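Local coordinates for adenylate kinase (PDB 2XB4), which probably catalyses the reversible transfer of the terminal phosphate between ATP and AMP and carries a zinc ion held by three cysteines and a histidine, at residues A27-G32 with L69-S74; V90-L95 with L185-Y190; V118-I123 with G168-R173. All blocks are in the same frame, centred on the assembly; numbering follows the deposited sequence.

Contact 1 (A27-G32 with L69-S74); sequences AHIESG and LETLES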
ATOM      1  N   ALA A  27      -9.707  29.911 -11.540  1.00 20.04           N
ATOM      2  CA  ALA A  27      -9.264  29.337 -10.269  1.00 19.19           C
ATOM      3  C   ALA A  27     -10.001  28.020 -10.044  1.00 18.55           C
ATOM      4  O   ALA A  27     -11.248  28.005 -10.075  1.00 15.86           O
ATOM      5  CB  ALA A  27      -9.577  30.241  -9.161  1.00 19.93           C
ATOM      6  N   HIS A  28      -9.285  26.925  -9.747  1.00 18.57           N
ATOM      7  CA  HIS A  28      -9.988  25.680  -9.510  1.00 21.18           C
ATOM      8  C   HIS A  28     -10.269  25.595  -8.022  1.00 21.24           C
ATOM      9  O   HIS A  28      -9.332  25.383  -7.285  1.00 22.39           O
ATOM     10  CB  HIS A  28      -9.115  24.466  -9.932  1.00 22.95           C
ATOM     11  CG  HIS A  28      -9.657  23.148  -9.449  1.00 29.93           C
ATOM     12  ND1 HIS A  28     -10.830  22.598  -9.938  1.00 31.75           N
ATOM     13  CD2 HIS A  28      -9.204  22.283  -8.501  1.00 34.13           C
ATOM     14  CE1 HIS A  28     -11.059  21.445  -9.341  1.00 33.74           C
ATOM     15  NE2 HIS A  28     -10.102  21.234  -8.451  1.00 39.44           N
ATOM     16  N   ILE A  29     -11.525  25.729  -7.588  1.00 19.27           N
ATOM     17  CA  ILE A  29     -11.887  25.816  -6.195  1.00 20.67           C
ATOM     18  C   ILE A  29     -12.530  24.502  -5.697  1.00 21.47           C
ATOM     19  O   ILE A  29     -13.622  24.123  -6.076  1.00 20.36           O
ATOM     20  CB  ILE A  29     -12.922  27.033  -5.922  1.00 20.52           C
ATOM     21  CG1 ILE A  29     -12.471  28.343  -6.572  1.00 23.53           C
ATOM     22  CG2 ILE A  29     -13.314  27.184  -4.403  1.00 20.63           C
ATOM     23  CD1 ILE A  29     -11.277  28.993  -5.978  1.00 25.20           C
ATOM     24  N   GLU A  30     -11.853  23.809  -4.790  1.00 23.48           N
ATOM     25  CA  GLU A  30     -12.385  22.517  -4.382  1.00 24.12           C
ATOM     26  C   GLU A  30     -12.629  22.613  -2.898  1.00 24.13           C
ATOM     27  O   GLU A  30     -11.949  23.400  -2.113  1.00 22.34           O
ATOM     28  CB  GLU A  30     -11.490  21.370  -4.905  1.00 24.61           C
ATOM     29  CG  GLU A  30     -10.365  21.016  -4.095  1.00 31.20           C
ATOM     30  CD  GLU A  30     -10.709  20.069  -2.899  1.00 36.38           C
ATOM     31  OE1 GLU A  30     -10.068  20.320  -1.893  1.00 43.12           O
ATOM     32  OE2 GLU A  30     -11.552  19.108  -2.928  1.00 36.41           O
ATOM     33  N   SER A  31     -13.681  21.921  -2.517  1.00 29.39           N
ATOM     34  CA  SER A  31     -14.299  22.083  -1.225  1.00 28.52           C
ATOM     35  C   SER A  31     -13.276  21.862  -0.137  1.00 27.67           C
ATOM     36  O   SER A  31     -13.258  22.567   0.838  1.00 27.17           O
ATOM     37  CB  SER A  31     -15.528  21.114  -1.138  1.00 31.60           C
ATOM     38  OG  SER A  31     -15.436  20.216  -2.260  1.00 36.07           O
ATOM     39  N   GLY A  32     -12.370  20.912  -0.306  1.00 30.51           N
ATOM     40  CA  GLY A  32     -11.278  20.729   0.675  1.00 29.90           C
ATOM     41  C   GLY A  32     -10.353  21.909   0.889  1.00 28.01           C
ATOM     42  O   GLY A  32     -10.039  22.268   2.008  1.00 29.46           O
ATOM     43  N   LEU A  69     -18.445  31.482  -0.457  1.00 14.32           N
ATOM     44  CA  LEU A  69     -18.534  32.775  -1.190  1.00 14.76           C
ATOM     45  C   LEU A  69     -17.297  33.649  -0.957  1.00 15.21           C
ATOM     46  O   LEU A  69     -16.860  34.347  -1.912  1.00 15.70           O
ATOM     47  CB  LEU A  69     -19.744  33.578  -0.739  1.00 13.90           C
ATOM     48  CG  LEU A  69     -21.017  33.389  -1.561  1.00 13.14           C
ATOM     49  CD1 LEU A  69     -20.850  34.261  -2.821  1.00 15.37           C
ATOM     50  CD2 LEU A  69     -21.340  31.902  -1.824  1.00 15.17           C
ATOM     51  N   GLU A  70     -16.735  33.642   0.272  1.00 15.95           N
ATOM     52  CA  GLU A  70     -15.540  34.423   0.546  1.00 17.92           C
ATOM     53  C   GLU A  70     -14.362  33.955  -0.301  1.00 17.66           C
ATOM     54  O   GLU A  70     -13.538  34.765  -0.738  1.00 17.97           O
ATOM     55  CB  GLU A  70     -15.108  34.354   2.029  1.00 17.70           C
ATOM     56  CG  GLU A  70     -16.028  35.208   2.876  1.00 25.23           C
ATOM     57  CD  GLU A  70     -15.480  35.600   4.267  1.00 30.72           C
ATOM     58  OE1 GLU A  70     -14.434  35.055   4.782  1.00 23.06           O
ATOM     59  OE2 GLU A  70     -16.196  36.456   4.886  1.00 34.08           O
ATOM     60  N   THR A  71     -14.227  32.638  -0.470  1.00 15.10           N
ATOM     61  CA  THR A  71     -13.161  32.073  -1.321  1.00 16.46           C
ATOM     62  C   THR A  71     -13.344  32.408  -2.789  1.00 18.31           C
ATOM     63  O   THR A  71     -12.395  32.772  -3.501  1.00 18.74           O
ATOM     64  CB  THR A  71     -13.082  30.505  -1.080  1.00 16.05           C
ATOM     65  OG1 THR A  71     -12.687  30.366   0.302  1.00 17.44           O
ATOM     66  CG2 THR A  71     -11.946  29.850  -1.931  1.00 17.72           C
ATOM     67  N   LEU A  72     -14.579  32.310  -3.249  1.00 17.92           N
ATOM     68  CA  LEU A  72     -14.907  32.677  -4.647  1.00 19.30           C
ATOM     69  C   LEU A  72     -14.578  34.138  -4.956  1.00 21.10           C
ATOM     70  O   LEU A  72     -14.065  34.457  -6.038  1.00 20.19           O
ATOM     71  CB  LEU A  72     -16.361  32.377  -4.916  1.00 18.14           C
ATOM     72  CG  LEU A  72     -16.814  30.923  -4.917  1.00 19.17           C
ATOM     73  CD1 LEU A  72     -18.377  30.895  -5.145  1.00 17.84           C
ATOM     74  CD2 LEU A  72     -16.027  29.971  -5.925  1.00 21.06           C
ATOM     75  N   GLU A  73     -14.852  35.022  -3.991  1.00 23.19           N
ATOM     76  CA  GLU A  73     -14.547  36.463  -4.100  1.00 28.18           C
ATOM     77  C   GLU A  73     -13.069  36.755  -4.117  1.00 30.18           C
ATOM     78  O   GLU A  73     -12.610  37.690  -4.789  1.00 32.41           O
ATOM     79  CB  GLU A  73     -15.129  37.236  -2.950  1.00 27.59           C
ATOM     80  CG  GLU A  73     -16.582  37.456  -3.119  1.00 36.93           C
ATOM     81  CD  GLU A  73     -17.208  38.212  -1.952  1.00 50.18           C
ATOM     82  OE1 GLU A  73     -16.733  38.063  -0.776  1.00 54.05           O
ATOM     83  OE2 GLU A  73     -18.172  38.970  -2.230  1.00 54.73           O
ATOM     84  N   SER A  74     -12.347  35.980  -3.339  1.00 29.92           N
ATOM     85  CA  SER A  74     -10.938  36.194  -3.062  1.00 33.60           C
ATOM     86  C   SER A  74     -10.036  35.494  -4.142  1.00 32.08           C
ATOM     87  O   SER A  74      -9.210  36.144  -4.771  1.00 34.42           O
ATOM     88  CB  SER A  74     -10.694  35.635  -1.653  1.00 33.29           C
ATOM     89  OG  SER A  74      -9.340  35.348  -1.447  1.00 42.08           O
TER

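Contact 2 (V90-L95 with L185-Y190); sequences VQAQKL and LAAAYY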
ATOM      1  N   VAL A  90     -30.266  21.077  -0.225  1.00 16.08           N
ATOM      2  CA  VAL A  90     -30.299  22.205   0.732  1.00 16.83           C
ATOM      3  C   VAL A  90     -29.066  23.094   0.506  1.00 15.15           C
ATOM      4  O   VAL A  90     -29.187  24.332   0.389  1.00 14.85           O
ATOM      5  CB  VAL A  90     -30.468  21.741   2.219  1.00 19.38           C
ATOM      6  CG1 VAL A  90     -30.207  22.896   3.242  1.00 17.92           C
ATOM      7  CG2 VAL A  90     -31.890  21.065   2.468  1.00 22.16           C
ATOM      8  N   GLN A  91     -27.876  22.491   0.402  1.00 12.41           N
ATOM      9  CA  GLN A  91     -26.694  23.269   0.061  1.00 11.13           C
ATOM     10  C   GLN A  91     -26.833  23.917  -1.304  1.00 13.01           C
ATOM     11  O   GLN A  91     -26.344  25.102  -1.486  1.00 13.57           O
ATOM     12  CB  GLN A  91     -25.424  22.407  -0.029  1.00 11.29           C
ATOM     13  CG  GLN A  91     -25.021  21.862   1.339  1.00 13.03           C
ATOM     14  CD  GLN A  91     -23.858  20.792   1.238  1.00 20.05           C
ATOM     15  OE1 GLN A  91     -23.586  20.223   0.197  1.00 21.62           O
ATOM     16  NE2 GLN A  91     -23.173  20.564   2.361  1.00 19.12           N
ATOM     17  N   ALA A  92     -27.387  23.206  -2.296  1.00 12.40           N
ATOM     18  CA  ALA A  92     -27.406  23.794  -3.640  1.00 13.17           C
ATOM     19  C   ALA A  92     -28.261  25.063  -3.658  1.00 13.27           C
ATOM     20  O   ALA A  92     -27.963  26.064  -4.422  1.00 13.84           O
ATOM     21  CB  ALA A  92     -28.012  22.798  -4.669  1.00 13.81           C
ATOM     22  N   GLN A  93     -29.430  24.995  -2.980  1.00 12.43           N
ATOM     23  CA  GLN A  93     -30.340  26.153  -3.018  1.00 16.09           C
ATOM     24  C   GLN A  93     -29.688  27.317  -2.148  1.00 16.00           C
ATOM     25  O   GLN A  93     -29.731  28.496  -2.512  1.00 16.71           O
ATOM     26  CB  GLN A  93     -31.712  25.790  -2.445  1.00 16.96           C
ATOM     27  CG  GLN A  93     -32.564  27.026  -2.336  1.00 22.92           C
ATOM     28  CD  GLN A  93     -33.974  26.688  -1.894  1.00 33.78           C
ATOM     29  OE1 GLN A  93     -34.327  25.506  -1.753  1.00 38.18           O
ATOM     30  NE2 GLN A  93     -34.784  27.717  -1.642  1.00 37.24           N
ATOM     31  N   LYS A  94     -29.119  26.984  -1.003  1.00 14.65           N
ATOM     32  CA  LYS A  94     -28.477  28.079  -0.152  1.00 15.19           C
ATOM     33  C   LYS A  94     -27.351  28.730  -0.946  1.00 14.30           C
ATOM     34  O   LYS A  94     -27.171  30.000  -0.905  1.00 15.59           O
ATOM     35  CB  LYS A  94     -27.977  27.544   1.203  1.00 12.59           C
ATOM     36  CG  LYS A  94     -29.215  27.224   2.060  1.00 14.00           C
ATOM     37  CD  LYS A  94     -28.766  26.494   3.387  1.00 23.05           C
ATOM     38  CE  LYS A  94     -29.843  26.748   4.482  1.00 28.23           C
ATOM     39  NZ  LYS A  94     -29.689  25.629   5.435  1.00 31.51           N
ATOM     40  N   LEU A  95     -26.605  27.902  -1.688  1.00 12.81           N
ATOM     41  CA  LEU A  95     -25.510  28.451  -2.520  1.00 12.90           C
ATOM     42  C   LEU A  95     -26.057  29.381  -3.634  1.00 15.52           C
ATOM     43  O   LEU A  95     -25.554  30.484  -3.853  1.00 14.76           O
ATOM     44  CB  LEU A  95     -24.658  27.342  -3.158  1.00 12.61           C
ATOM     45  CG  LEU A  95     -23.535  27.740  -4.169  1.00 15.54           C
ATOM     46  CD1 LEU A  95     -22.404  28.468  -3.380  1.00 13.83           C
ATOM     47  CD2 LEU A  95     -22.892  26.494  -4.787  1.00 15.43           C
ATOM     48  N   LEU A 185     -26.870  14.239  -7.417  1.00 11.39           N
ATOM     49  CA  LEU A 185     -27.642  14.334  -8.635  1.00 12.25           C
ATOM     50  C   LEU A 185     -28.861  15.254  -8.483  1.00 11.62           C
ATOM     51  O   LEU A 185     -29.176  15.979  -9.462  1.00 12.47           O
ATOM     52  CB  LEU A 185     -28.132  12.918  -9.162  1.00 10.08           C
ATOM     53  CG  LEU A 185     -27.141  12.042  -9.960  1.00 16.54           C
ATOM     54  CD1 LEU A 185     -27.943  10.821 -10.515  1.00 16.37           C
ATOM     55  CD2 LEU A 185     -26.496  12.863 -11.155  1.00 13.19           C
ATOM     56  N   ALA A 186     -29.599  15.165  -7.355  1.00  9.39           N
ATOM     57  CA  ALA A 186     -30.746  16.093  -7.163  1.00 11.45           C
ATOM     58  C   ALA A 186     -30.194  17.559  -7.182  1.00 11.57           C
ATOM     59  O   ALA A 186     -30.850  18.426  -7.749  1.00 12.46           O
ATOM     60  CB  ALA A 186     -31.454  15.774  -5.864  1.00  9.54           C
ATOM     61  N   ALA A 187     -29.002  17.797  -6.596  1.00  9.72           N
ATOM     62  CA  ALA A 187     -28.425  19.142  -6.635  1.00 11.28           C
ATOM     63  C   ALA A 187     -28.114  19.599  -8.073  1.00 12.79           C
ATOM     64  O   ALA A 187     -28.453  20.769  -8.474  1.00 14.67           O
ATOM     65  CB  ALA A 187     -27.161  19.270  -5.733  1.00  9.63           C
ATOM     66  N   ALA A 188     -27.437  18.726  -8.826  1.00 11.56           N
ATOM     67  CA  ALA A 188     -27.123  19.012 -10.254  1.00 12.60           C
ATOM     68  C   ALA A 188     -28.412  19.326 -11.044  1.00 13.62           C
ATOM     69  O   ALA A 188     -28.473  20.301 -11.804  1.00 13.61           O
ATOM     70  CB  ALA A 188     -26.425  17.796 -10.894  1.00 11.49           C
ATOM     71  N   TYR A 189     -29.465  18.511 -10.839  1.00 13.79           N
ATOM     72  CA  TYR A 189     -30.736  18.716 -11.523  1.00 13.44           C
ATOM     73  C   TYR A 189     -31.485  20.001 -11.118  1.00 14.09           C
ATOM     74  O   TYR A 189     -32.219  20.542 -11.909  1.00 16.89           O
ATOM     75  CB  TYR A 189     -31.692  17.491 -11.383  1.00 14.74           C
ATOM     76  CG  TYR A 189     -31.139  16.181 -11.859  1.00 16.49           C
ATOM     77  CD1 TYR A 189     -30.047  16.117 -12.767  1.00 18.94           C
ATOM     78  CD2 TYR A 189     -31.753  14.977 -11.469  1.00 18.26           C
ATOM     79  CE1 TYR A 189     -29.530  14.858 -13.176  1.00 17.12           C
ATOM     80  CE2 TYR A 189     -31.295  13.739 -11.925  1.00 19.77           C
ATOM     81  CZ  TYR A 189     -30.216  13.667 -12.767  1.00 18.47           C
ATOM     82  OH  TYR A 189     -29.746  12.400 -13.149  1.00 17.98           O
ATOM     83  N   TYR A 190     -31.327  20.438  -9.882  1.00 16.05           N
ATOM     84  CA  TYR A 190     -31.842  21.710  -9.453  1.00 15.74           C
ATOM     85  C   TYR A 190     -31.226  22.822 -10.331  1.00 16.36           C
ATOM     86  O   TYR A 190     -31.961  23.742 -10.799  1.00 17.33           O
ATOM     87  CB  TYR A 190     -31.521  21.864  -7.983  1.00 14.99           C
ATOM     88  CG  TYR A 190     -31.615  23.252  -7.465  1.00 13.53           C
ATOM     89  CD1 TYR A 190     -32.889  23.841  -7.146  1.00 15.62           C
ATOM     90  CD2 TYR A 190     -30.461  23.990  -7.185  1.00 14.55           C
ATOM     91  CE1 TYR A 190     -32.936  25.109  -6.623  1.00 19.09           C
ATOM     92  CE2 TYR A 190     -30.557  25.339  -6.651  1.00 16.83           C
ATOM     93  CZ  TYR A 190     -31.767  25.835  -6.389  1.00 19.03           C
ATOM     94  OH  TYR A 190     -31.914  27.087  -5.862  1.00 22.15           O
TER

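Contact 3 (V118-I123 with G168-R173); sequences VAKNRI and GAINKR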
ATOM      1  N   VAL A 118     -21.037   1.286 -13.724  1.00 14.06           N
ATOM      2  CA  VAL A 118     -19.882   1.630 -14.585  1.00 13.26           C
ATOM      3  C   VAL A 118     -18.808   2.395 -13.781  1.00 13.45           C
ATOM      4  O   VAL A 118     -17.634   2.041 -13.797  1.00 13.85           O
ATOM      5  CB  VAL A 118     -20.254   2.339 -15.864  1.00 13.18           C
ATOM      6  CG1 VAL A 118     -18.976   2.764 -16.622  1.00 11.59           C
ATOM      7  CG2 VAL A 118     -21.169   1.397 -16.783  1.00 15.17           C
ATOM      8  N   ALA A 119     -19.244   3.448 -13.068  1.00 14.18           N
ATOM      9  CA  ALA A 119     -18.366   4.217 -12.182  1.00 12.19           C
ATOM     10  C   ALA A 119     -17.633   3.271 -11.167  1.00 14.05           C
ATOM     11  O   ALA A 119     -16.411   3.381 -10.965  1.00 12.82           O
ATOM     12  CB  ALA A 119     -19.207   5.313 -11.509  1.00 11.52           C
ATOM     13  N   LYS A 120     -18.381   2.393 -10.487  1.00 12.96           N
ATOM     14  CA  LYS A 120     -17.748   1.508  -9.473  1.00 14.75           C
ATOM     15  C   LYS A 120     -16.730   0.615 -10.159  1.00 15.14           C
ATOM     16  O   LYS A 120     -15.636   0.398  -9.640  1.00 14.76           O
ATOM     17  CB  LYS A 120     -18.842   0.702  -8.723  1.00 15.42           C
ATOM     18  CG  LYS A 120     -18.286  -0.312  -7.723  1.00 19.23           C
ATOM     19  CD  LYS A 120     -19.367  -1.022  -7.006  1.00 26.56           C
ATOM     20  CE  LYS A 120     -18.725  -1.982  -6.068  1.00 33.04           C
ATOM     21  NZ  LYS A 120     -19.739  -2.907  -5.545  1.00 42.96           N
ATOM     22  N   ASN A 121     -17.114  -0.001 -11.265  1.00 14.65           N
ATOM     23  CA  ASN A 121     -16.155  -0.871 -11.976  1.00 17.95           C
ATOM     24  C   ASN A 121     -14.914  -0.160 -12.495  1.00 16.01           C
ATOM     25  O   ASN A 121     -13.810  -0.675 -12.412  1.00 17.73           O
ATOM     26  CB  ASN A 121     -16.846  -1.569 -13.121  1.00 17.45           C
ATOM     27  CG  ASN A 121     -17.660  -2.768 -12.623  1.00 24.27           C
ATOM     28  OD1 ASN A 121     -17.335  -3.404 -11.600  1.00 29.91           O
ATOM     29  ND2 ASN A 121     -18.724  -3.041 -13.301  1.00 25.96           N
ATOM     30  N   ARG A 122     -15.082   1.047 -12.973  1.00 16.20           N
ATOM     31  CA  ARG A 122     -13.871   1.835 -13.313  1.00 15.92           C
ATOM     32  C   ARG A 122     -12.932   2.100 -12.134  1.00 16.51           C
ATOM     33  O   ARG A 122     -11.720   2.164 -12.364  1.00 19.24           O
ATOM     34  CB  ARG A 122     -14.227   3.152 -13.949  1.00 15.31           C
ATOM     35  CG  ARG A 122     -14.755   2.959 -15.310  1.00 17.72           C
ATOM     36  CD  ARG A 122     -15.076   4.272 -15.992  1.00 22.48           C
ATOM     37  NE  ARG A 122     -15.471   3.874 -17.358  1.00 25.21           N
ATOM     38  CZ  ARG A 122     -15.201   4.554 -18.464  1.00 28.28           C
ATOM     39  NH1 ARG A 122     -14.519   5.687 -18.390  1.00 22.80           N
ATOM     40  NH2 ARG A 122     -15.591   4.068 -19.666  1.00 31.88           N
ATOM     41  N   ILE A 123     -13.459   2.345 -10.922  1.00 13.58           N
ATOM     42  CA  ILE A 123     -12.578   2.541  -9.792  1.00 12.35           C
ATOM     43  C   ILE A 123     -11.880   1.186  -9.479  1.00 12.51           C
ATOM     44  O   ILE A 123     -10.662   1.139  -9.262  1.00 13.65           O
ATOM     45  CB  ILE A 123     -13.370   3.001  -8.571  1.00 10.99           C
ATOM     46  CG1 ILE A 123     -14.004   4.389  -8.832  1.00 11.18           C
ATOM     47  CG2 ILE A 123     -12.521   2.978  -7.264  1.00 12.57           C
ATOM     48  CD1 ILE A 123     -15.265   4.685  -7.915  1.00 11.37           C
ATOM     49  N   GLY A 168     -17.383  -1.091   0.320  1.00 21.43           N
ATOM     50  CA  GLY A 168     -18.295  -0.397   1.269  1.00 21.80           C
ATOM     51  C   GLY A 168     -18.048   1.106   1.149  1.00 20.09           C
ATOM     52  O   GLY A 168     -18.982   1.874   1.154  1.00 19.89           O
ATOM     53  N   ALA A 169     -16.788   1.541   0.991  1.00 19.71           N
ATOM     54  CA  ALA A 169     -16.533   2.999   0.986  1.00 17.09           C
ATOM     55  C   ALA A 169     -16.997   3.617  -0.354  1.00 17.00           C
ATOM     56  O   ALA A 169     -17.485   4.743  -0.375  1.00 15.50           O
ATOM     57  CB  ALA A 169     -15.032   3.287   1.199  1.00 19.36           C
ATOM     58  N   ILE A 170     -16.725   2.920  -1.464  1.00 14.27           N
ATOM     59  CA  ILE A 170     -17.125   3.361  -2.804  1.00 13.35           C
ATOM     60  C   ILE A 170     -18.658   3.518  -2.804  1.00 12.74           C
ATOM     61  O   ILE A 170     -19.178   4.576  -3.212  1.00 13.30           O
ATOM     62  CB  ILE A 170     -16.668   2.361  -3.870  1.00 13.20           C
ATOM     63  CG1 ILE A 170     -15.130   2.387  -4.051  1.00 16.22           C
ATOM     64  CG2 ILE A 170     -17.352   2.653  -5.205  1.00 15.05           C
ATOM     65  CD1 ILE A 170     -14.727   1.152  -4.900  1.00 16.75           C
ATOM     66  N   ASN A 171     -19.365   2.500  -2.268  1.00 15.64           N
ATOM     67  CA  ASN A 171     -20.834   2.529  -2.222  1.00 15.31           C
ATOM     68  C   ASN A 171     -21.429   3.635  -1.363  1.00 15.19           C
ATOM     69  O   ASN A 171     -22.463   4.199  -1.714  1.00 14.09           O
ATOM     70  CB  ASN A 171     -21.413   1.171  -1.819  1.00 16.40           C
ATOM     71  CG  ASN A 171     -21.340   0.159  -2.963  1.00 20.45           C
ATOM     72  OD1 ASN A 171     -21.530   0.527  -4.114  1.00 23.99           O
ATOM     73  ND2 ASN A 171     -21.193  -1.118  -2.626  1.00 18.59           N
ATOM     74  N   LYS A 172     -20.798   3.975  -0.253  1.00 13.62           N
ATOM     75  CA  LYS A 172     -21.341   5.033   0.540  1.00 14.69           C
ATOM     76  C   LYS A 172     -21.139   6.387  -0.180  1.00 14.68           C
ATOM     77  O   LYS A 172     -22.049   7.205  -0.101  1.00 12.98           O
ATOM     78  CB  LYS A 172     -20.632   5.103   1.868  1.00 17.97           C
ATOM     79  CG  LYS A 172     -21.123   3.859   2.759  1.00 23.87           C
ATOM     80  CD  LYS A 172     -20.309   3.776   3.968  1.00 32.54           C
ATOM     81  CE  LYS A 172     -21.006   2.837   4.958  1.00 42.20           C
ATOM     82  NZ  LYS A 172     -20.607   3.397   6.269  1.00 47.14           N
ATOM     83  N   ARG A 173     -20.030   6.606  -0.925  1.00 13.39           N
ATOM     84  CA  ARG A 173     -19.931   7.867  -1.669  1.00 12.72           C
ATOM     85  C   ARG A 173     -20.939   7.894  -2.850  1.00 12.34           C
ATOM     86  O   ARG A 173     -21.515   8.962  -3.138  1.00 12.32           O
ATOM     87  CB  ARG A 173     -18.509   8.127  -2.202  1.00 14.08           C
ATOM     88  CG  ARG A 173     -17.438   8.312  -1.088  1.00 20.84           C
ATOM     89  CD  ARG A 173     -16.057   8.483  -1.715  1.00 28.97           C
ATOM     90  NE  ARG A 173     -15.086   8.146  -0.708  1.00 39.52           N
ATOM     91  CZ  ARG A 173     -14.336   7.022  -0.589  1.00 41.16           C
ATOM     92  NH1 ARG A 173     -14.249   6.012  -1.511  1.00 31.67           N
ATOM     93  NH2 ARG A 173     -13.556   6.972   0.490  1.00 45.02           N
TER

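Contact 1 (A27-G32 with L69-S74)
Ile29 and its two neighbours on helix 61-75, Thr71 and Leu72, make up this buried patch. The CB of Ile29, where the side chain forks, is aimed at the helix and lies 4.3 Å from Leu72 CD2. A chi1 of -48° sets CG1 beside the backbone N and leaves CG2 opposite that nitrogen, where it meets Thr71 CG2 at 3.9 Å. The other branch starts at CG1, 4.0 Å from Leu72 CD2, and turns at its tip, so that CD1 comes back to Thr71 CG2 at 4.2 Å. Strand 27-30 is an outermost strand of the five-stranded parallel sheet of the P-loop kinase core, and helix 61-75 lies on the crossover from it to its neighbour, strand 80-83. A beta-branched isoleucine suits such a strand, since it offers the helix two arms close to the backbone. Thr71 is two-sided: its methyl joins the apolar patch, while the buried OG1 has weak hydrogen bonds with Met67 O, Glu37 OE1 and His38 NE2. Leu72 reaches Ile29 with CD2 alone, the end of a side chain whose base is not directed at the strand; it also packs on Trp80 and Leu99.

Contact 2 (V90-L95 with L185-Y190)
Ala92 and Ala187 bring two helices of the alpha/beta CORE domain close together: helix 89-101, which follows strand 80-83, and helix 184-192, which comes before strand 201-206. Their short segments run in nearly the same direction, 31° apart, with axes 9.1 Å from each other at closest approach. Alanine suits the meeting point, because its one methyl lets the backbones draw near: the CA atoms of Ala92 and Ala187 are just 5.6 Å apart.

Ala92 CB lies 3.8 Å from Ala187 CB and 3.7 Å from Tyr190 CD2, so one methyl touches both Ala187 and Tyr190. Pro86, in the predicted AMP site, also packs against Ala92.

The second group brings polar and aliphatic atoms together around the phenol. Tyr190 is turned away from its own backbone N (chi1 163°), which carries the ring across to helix 89-101, and OH arrives 3.4 Å from Gln93 CA and 3.6 Å from Gln93 CG. A tyrosine is long enough to span this gap from a partly exposed position. The extended Gln93 crosses the phenol at about a right angle and takes its amide onward, where NE2 is hydrogen-bonded to Glu97 OE2. On the backbone of helix 89-101, Ala92 O has a weak hydrogen bond with Tyr191 OH, and the same carbonyl oxygen lies 3.5 Å from Tyr190 CE2.

Contact 3 (V118-I123 with G168-R173)
Ile123 and Ile170 form the close-packed half of this contact. The two side chains slide past each other in opposite directions, so that the branch of one meets the tip of the other: Ile123 CG2 touches Ile170 CD1 at 3.7 Å, and Ile123 CD1 lies 4.0 Å from Ile170 CG2. In Ile123 a chi1 of -64° places CG1 beside the backbone N and CG2 on the far side; Ile170 is turned the same way, which lets each short branch face the other's tip. Isoleucine suits both buried places, for its two arms of unequal length fill the space between helices with axes that come no closer than 10.9 Å. His174 packs on Ile123 as well.

The segments belong to helices 116-124 and 167-177, which run roughly antiparallel at 145°. Between them the chain makes the excursion that contains the zinc site of Cys129, His135, Cys151 and Cys154, consistent with the LID of adenylate kinases, so the contact ties together the chain going out and coming back. Ile123 also lies near Arg126 and Gly10, which line the pocket holding a tartaric acid molecule.

Toward the partly exposed side the packing gives way to long polar chains. Lys120 is extended throughout; its aliphatic part crosses Ile170 at about a right angle, with CG 4.0 Å from Ile170 CG2, and a long flexible chain can thus cover the isoleucine while the ammonium group lies beyond it, at the end of the chain. NZ makes a salt bridge with Glu167 OE2. Asn171 is a looser neighbour: its ND2 is 3.7 Å from Lys120 NZ, a meeting of two donors that does not bond. Asparagine suits the place because its short amide also offers an acceptor, OD1, which takes a hydrogen bond from Arg116 NH2.

How the contacts relate
Contact 1 is completed first along the chain; contact 2 then opens, and both segments of contact 3 fall, in sequence, between the two of contact 2. The centres of contacts 1 and 2 are about 17 Å apart; the two contacts touch where Leu69 CD2 meets Leu95 CD1 at 3.9 Å, so helices 61-75 and 89-101 pack directly on each other. Contact 3 lies about 27 Å from contact 1, centre to centre, on the opposite side of the chain's centre, and about 22 Å from contact 2. Helices 167-177 and 184-192 follow one another, leading from the LID back into the CORE. The arrangement fits a kinase whose two peripheral domains move about a common core.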